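Local coordinates for putative aminopeptidase (Leishmania major, PDB 5NTH), which probably acts as a manganese-dependent leucyl aminopeptidase of the M17 family, removing residues from the N termini of peptides, at residues S109-A117 with L450-P458; G428-D438 with P507-P516. One frame throughout, in Å; residues are numbered along the deposited sequence.

Contact 1 (S109-A117 with L450-P458)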
loop_
_atom_site.group_PDB
_atom_site.type_symbol
_atom_site.label_atom_id
_atom_site.label_comp_id
_atom_site.label_asym_id
_atom_site.label_seq_id
_atom_site.Cartn_x
_atom_site.Cartn_y
_atom_site.Cartn_z
ATOM N N SER A 109 24.860 30.294 2.690
ATOM C CA SER A 109 25.750 29.428 1.936
ATOM C C SER A 109 25.807 29.782 0.449
ATOM O O SER A 109 25.013 30.589 -0.072
ATOM C CB SER A 109 25.369 27.987 2.160
ATOM O OG SER A 109 24.003 27.856 1.907
ATOM N N ARG A 110 26.796 29.191 -0.214
ATOM C CA ARG A 110 27.138 29.560 -1.581
ATOM C C ARG A 110 25.929 29.429 -2.554
ATOM O O ARG A 110 25.868 30.151 -3.567
ATOM C CB ARG A 110 28.367 28.729 -2.065
ATOM C CG ARG A 110 28.057 27.561 -3.012
ATOM C CD ARG A 110 29.212 26.596 -3.302
ATOM N NE ARG A 110 29.566 25.880 -2.090
ATOM C CZ ARG A 110 29.596 24.559 -1.895
ATOM N NH1 ARG A 110 29.343 23.674 -2.850
ATOM N NH2 ARG A 110 29.916 24.126 -0.673
ATOM N N THR A 111 25.005 28.490 -2.250
ATOM C CA THR A 111 23.843 28.166 -3.119
ATOM C C THR A 111 22.584 28.991 -2.873
ATOM O O THR A 111 21.550 28.715 -3.482
ATOM C CB THR A 111 23.378 26.708 -2.942
ATOM O OG1 THR A 111 22.957 26.503 -1.583
ATOM C CG2 THR A 111 24.479 25.717 -3.315
ATOM N N ASN A 112 22.676 29.977 -1.983
ATOM C CA ASN A 112 21.558 30.798 -1.604
ATOM C C ASN A 112 21.850 32.242 -1.938
ATOM O O ASN A 112 22.993 32.658 -2.109
ATOM C CB ASN A 112 21.273 30.654 -0.098
ATOM C CG ASN A 112 19.889 31.176 0.322
ATOM O OD1 ASN A 112 19.107 31.701 -0.493
ATOM N ND2 ASN A 112 19.583 31.032 1.608
ATOM N N CYS A 113 20.773 32.994 -2.028
ATOM C CA CYS A 113 20.823 34.370 -2.376
ATOM C C CYS A 113 21.443 35.132 -1.225
ATOM O O CYS A 113 20.920 35.098 -0.116
ATOM C CB CYS A 113 19.404 34.841 -2.640
ATOM S SG CYS A 113 19.239 36.614 -2.554
ATOM N N PRO A 114 22.541 35.855 -1.487
ATOM C CA PRO A 114 23.304 36.565 -0.421
ATOM C C PRO A 114 22.553 37.712 0.278
ATOM O O PRO A 114 22.934 38.136 1.369
ATOM C CB PRO A 114 24.492 37.133 -1.176
ATOM C CG PRO A 114 23.894 37.443 -2.498
ATOM C CD PRO A 114 22.970 36.296 -2.819
ATOM N N TYR A 115 21.501 38.203 -0.367
ATOM C CA TYR A 115 20.605 39.191 0.230
ATOM C C TYR A 115 19.554 38.555 1.145
ATOM O O TYR A 115 18.850 39.271 1.825
ATOM C CB TYR A 115 19.881 39.969 -0.873
ATOM C CG TYR A 115 20.777 40.412 -2.008
ATOM C CD1 TYR A 115 22.024 41.013 -1.750
ATOM C CD2 TYR A 115 20.397 40.223 -3.329
ATOM C CE1 TYR A 115 22.860 41.411 -2.780
ATOM C CE2 TYR A 115 21.236 40.606 -4.376
ATOM C CZ TYR A 115 22.465 41.214 -4.104
ATOM O OH TYR A 115 23.292 41.600 -5.145
ATOM N N ARG A 116 19.446 37.222 1.140
ATOM C CA ARG A 116 18.476 36.458 1.927
ATOM C C ARG A 116 17.064 36.874 1.692
ATOM O O ARG A 116 16.339 37.154 2.619
ATOM C CB ARG A 116 18.809 36.450 3.426
ATOM C CG ARG A 116 19.995 35.549 3.776
ATOM C CD ARG A 116 19.733 34.091 3.379
ATOM N NE ARG A 116 20.041 33.225 4.501
ATOM C CZ ARG A 116 19.161 32.478 5.157
ATOM N NH1 ARG A 116 17.883 32.431 4.797
ATOM N NH2 ARG A 116 19.575 31.763 6.203
ATOM N N ALA A 117 16.675 36.858 0.422
ATOM C CA ALA A 117 15.302 37.130 -0.010
ATOM C C ALA A 117 14.243 36.189 0.567
ATOM O O ALA A 117 13.065 36.528 0.578
ATOM C CB ALA A 117 15.235 37.102 -1.524
ATOM N N LEU A 450 20.582 33.349 -7.906
ATOM C CA LEU A 450 21.104 33.948 -6.674
ATOM C C LEU A 450 20.799 35.421 -6.590
ATOM O O LEU A 450 20.540 35.952 -5.513
ATOM C CB LEU A 450 22.614 33.779 -6.577
ATOM C CG LEU A 450 23.137 32.357 -6.584
ATOM C CD1 LEU A 450 24.665 32.323 -6.487
ATOM C CD2 LEU A 450 22.456 31.574 -5.457
ATOM N N GLN A 451 20.877 36.094 -7.728
ATOM C CA GLN A 451 20.578 37.514 -7.788
ATOM C C GLN A 451 19.093 37.780 -7.692
ATOM O O GLN A 451 18.725 38.799 -7.174
ATOM C CB GLN A 451 21.126 38.167 -9.073
ATOM C CG GLN A 451 22.589 38.607 -9.022
ATOM C CD GLN A 451 22.902 39.640 -7.935
ATOM O OE1 GLN A 451 23.774 39.384 -7.086
ATOM N NE2 GLN A 451 22.203 40.812 -7.951
ATOM N N SER A 452 18.255 36.886 -8.209
ATOM C CA SER A 452 16.803 37.097 -8.255
ATOM C C SER A 452 16.064 36.636 -7.015
ATOM O O SER A 452 14.936 37.014 -6.839
ATOM C CB SER A 452 16.171 36.353 -9.443
ATOM O OG SER A 452 16.140 34.956 -9.242
ATOM N N GLY A 453 16.662 35.775 -6.205
ATOM C CA GLY A 453 15.940 35.063 -5.158
ATOM C C GLY A 453 14.982 33.955 -5.603
ATOM O O GLY A 453 14.198 33.471 -4.788
ATOM N N ASP A 454 15.008 33.592 -6.890
ATOM C CA ASP A 454 14.313 32.411 -7.436
ATOM C C ASP A 454 15.402 31.342 -7.639
ATOM O O ASP A 454 15.957 31.168 -8.731
ATOM C CB ASP A 454 13.665 32.713 -8.798
ATOM C CG ASP A 454 12.371 33.529 -8.711
ATOM O OD1 ASP A 454 11.953 33.965 -7.622
ATOM O OD2 ASP A 454 11.739 33.739 -9.774
ATOM N N LEU A 455 15.684 30.609 -6.582
ATOM C CA LEU A 455 16.841 29.740 -6.553
ATOM C C LEU A 455 16.794 28.535 -7.514
ATOM O O LEU A 455 15.758 28.155 -8.044
ATOM C CB LEU A 455 17.094 29.272 -5.123
ATOM C CG LEU A 455 17.130 30.346 -4.040
ATOM C CD1 LEU A 455 17.378 29.712 -2.677
ATOM C CD2 LEU A 455 18.194 31.374 -4.332
ATOM N N CYS A 456 17.975 27.955 -7.693
ATOM C CA CYS A 456 18.309 27.063 -8.776
ATOM C C CYS A 456 19.437 26.188 -8.362
ATOM O O CYS A 456 20.291 26.603 -7.584
ATOM C CB CYS A 456 18.863 27.849 -9.929
ATOM S SG CYS A 456 17.620 28.382 -11.036
ATOM N N TYR A 457 19.488 24.999 -8.959
ATOM C CA TYR A 457 20.619 24.129 -8.726
ATOM C C TYR A 457 20.704 23.144 -9.844
ATOM O O TYR A 457 19.678 22.618 -10.231
ATOM C CB TYR A 457 20.519 23.432 -7.386
ATOM C CG TYR A 457 21.835 22.901 -6.985
ATOM C CD1 TYR A 457 22.753 23.707 -6.346
ATOM C CD2 TYR A 457 22.210 21.605 -7.315
ATOM C CE1 TYR A 457 24.020 23.222 -6.001
ATOM C CE2 TYR A 457 23.469 21.107 -6.990
ATOM C CZ TYR A 457 24.371 21.921 -6.339
ATOM O OH TYR A 457 25.586 21.434 -5.987
ATOM N N PRO A 458 21.921 22.920 -10.378
ATOM C CA PRO A 458 22.165 21.982 -11.464
ATOM C C PRO A 458 21.727 20.557 -11.190
ATOM O O PRO A 458 21.946 20.057 -10.116
ATOM C CB PRO A 458 23.700 22.005 -11.594
ATOM C CG PRO A 458 24.093 23.369 -11.155
ATOM C CD PRO A 458 23.179 23.598 -9.996
#
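Tyr-115 and Gln-451 meet with the amide at the edge of the phenol ring, the two planes 86° apart. One ring face is covered by the preceding residue, Pro-114, whose CG stands 4.0 Å above the centre, while Gln-451 NE2 lies at the rim near the ring plane. NE2 donates to Tyr-115 OH over 3.1 Å; the bond is bent, 137° at the hydrogen, although the hydroxyl lies close to the amide plane. Gln-451 starts out away from the 109-117 segment, and the bend at its second torsion brings the amide back. The other ring, Tyr-457, carries Pro-458 CD over the rim of one face and receives Thr-111 CG2 obliquely, 3.7 Å from Tyr-457 CE1. With chi1 at 62°, Thr-111 sets this methyl beside its own backbone N and holds OG1 for the carbonyl of Tyr-461 in the second subunit.

Between the rings, the leucines fill in. Leu-450 CD2 rests 3.6 Å from both Thr-111 O and Asn-112 O, and Leu-455 CD1 comes within 3.4 Å of Asn-112 OD1. Cys-113 CB presses against Leu-450 O at 3.3 Å. Gly-453, in positive phi where helix 439-452 ends, brings its CA to 4.2 Å from Ala-117 CB. As a worked example of interdomain packing, this joins a loop of the N-terminal domain to a helix end of the catalytic domain and the strand outermost in its sheet within this chain, at the interface with the second subunit, where Arg-110 bonds Ala-436 O and Glu-442 of that subunit, in the hexameric assembly characteristic of M17 aminopeptidases.

Contact 2 (G428-D438 with P507-P516)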
loop_
_atom_site.group_PDB
_atom_site.type_symbol
_atom_site.label_atom_id
_atom_site.label_comp_id
_atom_site.label_asym_id
_atom_site.label_seq_id
_atom_site.Cartn_x
_atom_site.Cartn_y
_atom_site.Cartn_z
ATOM N N GLY A 428 15.380 19.837 -3.153
ATOM C CA GLY A 428 14.551 20.448 -2.107
ATOM C C GLY A 428 13.381 21.252 -2.645
ATOM O O GLY A 428 13.039 21.126 -3.806
ATOM N N SER A 429 12.776 22.086 -1.811
ATOM C CA SER A 429 11.528 22.767 -2.183
ATOM C C SER A 429 11.652 24.233 -2.554
ATOM O O SER A 429 10.658 24.845 -2.939
ATOM C CB SER A 429 10.525 22.635 -1.052
ATOM O OG SER A 429 11.175 22.961 0.161
ATOM N N LYS A 430 12.861 24.773 -2.435
ATOM C CA LYS A 430 13.158 26.173 -2.757
ATOM C C LYS A 430 14.008 26.318 -4.003
ATOM O O LYS A 430 13.950 27.346 -4.638
ATOM C CB LYS A 430 13.904 26.853 -1.606
ATOM C CG LYS A 430 13.467 26.442 -0.194
ATOM C CD LYS A 430 12.478 27.396 0.457
ATOM C CE LYS A 430 12.206 26.949 1.890
ATOM N NZ LYS A 430 13.299 27.226 2.882
ATOM N N HIS A 431 14.839 25.323 -4.316
ATOM C CA HIS A 431 15.693 25.341 -5.527
ATOM C C HIS A 431 15.086 24.536 -6.679
ATOM O O HIS A 431 14.844 23.332 -6.555
ATOM C CB HIS A 431 17.030 24.704 -5.237
ATOM C CG HIS A 431 17.853 25.434 -4.244
ATOM N ND1 HIS A 431 17.604 25.382 -2.900
ATOM C CD2 HIS A 431 18.962 26.191 -4.392
ATOM C CE1 HIS A 431 18.512 26.094 -2.258
ATOM N NE2 HIS A 431 19.349 26.597 -3.144
ATOM N N ALA A 432 14.878 25.185 -7.813
ATOM C CA ALA A 432 14.554 24.472 -9.015
ATOM C C ALA A 432 15.751 23.620 -9.468
ATOM O O ALA A 432 16.898 23.835 -9.067
ATOM C CB ALA A 432 14.163 25.440 -10.110
ATOM N N GLY A 433 15.448 22.630 -10.300
ATOM C CA GLY A 433 16.449 21.767 -10.943
ATOM C C GLY A 433 16.703 22.228 -12.356
ATOM O O GLY A 433 15.758 22.381 -13.126
ATOM N N VAL A 434 17.963 22.500 -12.676
ATOM C CA VAL A 434 18.318 22.979 -13.988
ATOM C C VAL A 434 19.083 21.883 -14.711
ATOM O O VAL A 434 20.094 21.366 -14.224
ATOM C CB VAL A 434 19.159 24.252 -13.928
ATOM C CG1 VAL A 434 19.535 24.698 -15.338
ATOM C CG2 VAL A 434 18.400 25.355 -13.215
ATOM N N TYR A 435 18.566 21.540 -15.878
ATOM C CA TYR A 435 19.116 20.509 -16.735
ATOM C C TYR A 435 19.518 21.236 -17.985
ATOM O O TYR A 435 18.666 21.675 -18.756
ATOM C CB TYR A 435 18.075 19.454 -17.060
ATOM C CG TYR A 435 18.493 18.461 -18.136
ATOM C CD1 TYR A 435 19.260 17.330 -17.828
ATOM C CD2 TYR A 435 18.075 18.632 -19.444
ATOM C CE1 TYR A 435 19.600 16.424 -18.793
ATOM C CE2 TYR A 435 18.414 17.729 -20.426
ATOM C CZ TYR A 435 19.176 16.629 -20.104
ATOM O OH TYR A 435 19.495 15.758 -21.122
ATOM N N ALA A 436 20.820 21.358 -18.182
ATOM C CA ALA A 436 21.341 22.326 -19.121
ATOM C C ALA A 436 22.378 21.718 -20.018
ATOM O O ALA A 436 23.345 21.162 -19.517
ATOM C CB ALA A 436 21.950 23.475 -18.343
ATOM N N SER A 437 22.203 21.898 -21.327
ATOM C CA SER A 437 23.141 21.360 -22.346
ATOM C C SER A 437 24.419 22.159 -22.565
ATOM O O SER A 437 25.159 21.843 -23.461
ATOM C CB SER A 437 22.449 21.307 -23.705
ATOM O OG SER A 437 22.166 22.639 -24.111
ATOM N N ASP A 438 24.661 23.217 -21.798
ATOM C CA ASP A 438 25.837 24.051 -21.977
ATOM C C ASP A 438 26.248 24.534 -20.590
ATOM O O ASP A 438 25.469 25.213 -19.923
ATOM C CB ASP A 438 25.451 25.199 -22.895
ATOM C CG ASP A 438 26.612 26.118 -23.242
ATOM O OD1 ASP A 438 26.976 27.006 -22.410
ATOM O OD2 ASP A 438 27.115 25.987 -24.383
ATOM N N PRO A 507 22.225 26.713 -26.490
ATOM C CA PRO A 507 21.867 26.011 -25.280
ATOM C C PRO A 507 20.373 25.780 -25.051
ATOM O O PRO A 507 19.525 26.632 -25.373
ATOM C CB PRO A 507 22.382 26.942 -24.181
ATOM C CG PRO A 507 23.382 27.794 -24.837
ATOM C CD PRO A 507 22.785 28.030 -26.178
ATOM N N PHE A 508 20.087 24.628 -24.458
ATOM C CA PHE A 508 18.764 24.288 -23.979
ATOM C C PHE A 508 18.853 24.240 -22.464
ATOM O O PHE A 508 19.668 23.471 -21.923
ATOM C CB PHE A 508 18.391 22.923 -24.528
ATOM C CG PHE A 508 17.155 22.339 -23.928
ATOM C CD1 PHE A 508 15.910 22.821 -24.287
ATOM C CD2 PHE A 508 17.242 21.299 -23.018
ATOM C CE1 PHE A 508 14.768 22.289 -23.743
ATOM C CE2 PHE A 508 16.105 20.749 -22.481
ATOM C CZ PHE A 508 14.863 21.244 -22.848
ATOM N N VAL A 509 18.046 25.073 -21.801
ATOM C CA VAL A 509 18.062 25.211 -20.336
ATOM C C VAL A 509 16.705 24.885 -19.817
ATOM O O VAL A 509 15.764 25.646 -20.024
ATOM C CB VAL A 509 18.378 26.637 -19.864
ATOM C CG1 VAL A 509 18.511 26.706 -18.350
ATOM C CG2 VAL A 509 19.668 27.104 -20.502
ATOM N N HIS A 510 16.637 23.757 -19.119
ATOM C CA HIS A 510 15.401 23.225 -18.585
ATOM C C HIS A 510 15.326 23.486 -17.113
ATOM O O HIS A 510 16.197 23.035 -16.386
ATOM C CB HIS A 510 15.371 21.750 -18.829
ATOM C CG HIS A 510 14.184 21.054 -18.246
ATOM N ND1 HIS A 510 12.974 20.976 -18.895
ATOM C CD2 HIS A 510 14.043 20.348 -17.106
ATOM C CE1 HIS A 510 12.129 20.278 -18.167
ATOM N NE2 HIS A 510 12.756 19.875 -17.080
ATOM N N VAL A 511 14.291 24.212 -16.687
ATOM C CA VAL A 511 14.099 24.516 -15.272
ATOM C C VAL A 511 12.895 23.773 -14.711
ATOM O O VAL A 511 11.742 24.026 -15.069
ATOM C CB VAL A 511 13.949 26.020 -15.011
ATOM C CG1 VAL A 511 13.935 26.287 -13.512
ATOM C CG2 VAL A 511 15.087 26.785 -15.648
ATOM N N ASP A 512 13.183 22.845 -13.815
ATOM C CA ASP A 512 12.149 22.035 -13.180
ATOM C C ASP A 512 11.787 22.619 -11.828
ATOM O O ASP A 512 12.485 22.417 -10.871
ATOM C CB ASP A 512 12.636 20.589 -13.024
ATOM C CG ASP A 512 11.549 19.641 -12.576
ATOM O OD1 ASP A 512 10.385 20.055 -12.365
ATOM O OD2 ASP A 512 11.880 18.455 -12.448
ATOM N N MET A 513 10.661 23.295 -11.759
ATOM C CA MET A 513 10.328 24.057 -10.563
ATOM C C MET A 513 9.035 23.565 -9.937
ATOM O O MET A 513 8.188 24.334 -9.561
ATOM C CB MET A 513 10.317 25.576 -10.842
ATOM C CG MET A 513 9.998 26.036 -12.248
ATOM S SD MET A 513 8.312 25.710 -12.703
ATOM C CE MET A 513 7.571 27.163 -11.947
ATOM N N ALA A 514 8.915 22.263 -9.775
ATOM C CA ALA A 514 7.684 21.700 -9.232
ATOM C C ALA A 514 7.369 22.153 -7.780
ATOM O O ALA A 514 6.278 22.639 -7.528
ATOM C CB ALA A 514 7.720 20.190 -9.337
ATOM N N TYR A 515 8.323 22.011 -6.861
ATOM C CA TYR A 515 8.157 22.441 -5.466
ATOM C C TYR A 515 8.323 23.963 -5.199
ATOM O O TYR A 515 7.546 24.526 -4.452
ATOM C CB TYR A 515 9.015 21.576 -4.518
ATOM C CG TYR A 515 8.460 20.185 -4.490
ATOM C CD1 TYR A 515 8.757 19.269 -5.509
ATOM C CD2 TYR A 515 7.530 19.808 -3.531
ATOM C CE1 TYR A 515 8.173 18.015 -5.533
ATOM C CE2 TYR A 515 6.947 18.545 -3.557
ATOM C CZ TYR A 515 7.268 17.653 -4.560
ATOM O OH TYR A 515 6.689 16.399 -4.570
ATOM N N PRO A 516 9.301 24.640 -5.824
ATOM C CA PRO A 516 9.451 26.100 -5.561
ATOM C C PRO A 516 8.272 26.999 -6.016
ATOM O O PRO A 516 8.144 28.141 -5.559
ATOM C CB PRO A 516 10.733 26.468 -6.318
ATOM C CG PRO A 516 11.413 25.179 -6.626
ATOM C CD PRO A 516 10.355 24.127 -6.711
#
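Gly-433 and Asp-512, and two residues further along Tyr-435 and His-510, form hydrogen-bonded antiparallel pairs, each bonded in both directions. Asp-512 N to Gly-433 O is short and straight, 2.7 Å and 178°. Ser-437 N continues the series to Phe-508 O at 3.0 Å. In the reverse direction Phe-508 N finds a side-chain acceptor: chi1 of 65° tucks Ser-437 OG between its own N and carbonyl carbon, where it receives Phe-508 N at 2.9 Å.

Apolar contacts occupy the face of Val-434, Ala-436, Val-509 and Val-511, with Val-434 CG1 crossing Val-509 CG1 at 3.8 Å, and Val-509 packs on Ala-441 and Met-445 of helix 439-452. Ala-432 CB sits 3.5 Å from Val-511 CG1. Beyond the strands, the Pro-516 ring lies against the backbone of His-431 and Ala-432.

On the opposite face the rings of Tyr-435 and Phe-508 meet edge to edge, Tyr-435 CD2 lying 4.2 Å from Phe-508 CE2, and Tyr-435 OH reaches Glu-497. Asp-512 turns its carboxylate to Leu-419 N, Thr-420 OG1 and Ser-489 OG. The side chain of Tyr-515 comes to about 4 Å from bound actinonin. Since Leu-419 and Thr-420 line the actinonin pocket, this antiparallel pair in the mixed sheet of the M17 catalytic domain is consistent with a second-shell role for Asp-512 at the active site.

In the fold
From the N terminus, the chain first lays down 109-117, the end of the loop after strand 97-103 and the start of helix 117-127, and, after most of the catalytic sheet has been laid down, adds strand 432-436 within 428-438. Helix 439-452 then leads into 450-458, closing contact 1 across 332 intervening residues; 507-516 returns to close contact 2 over 68 residues, a span that contains 450-458. The two closures cross rather than nest. In the sheet, strand 432-436 lies between 508-512 and 456-458, so contact 2 joins one side of it while the strand of contact 1 borders the other. His-431 NE2 probably bonds Thr-111 O, linking the 109-117 loop directly to the residue before strand 432-436. Both contacts also touch the second subunit.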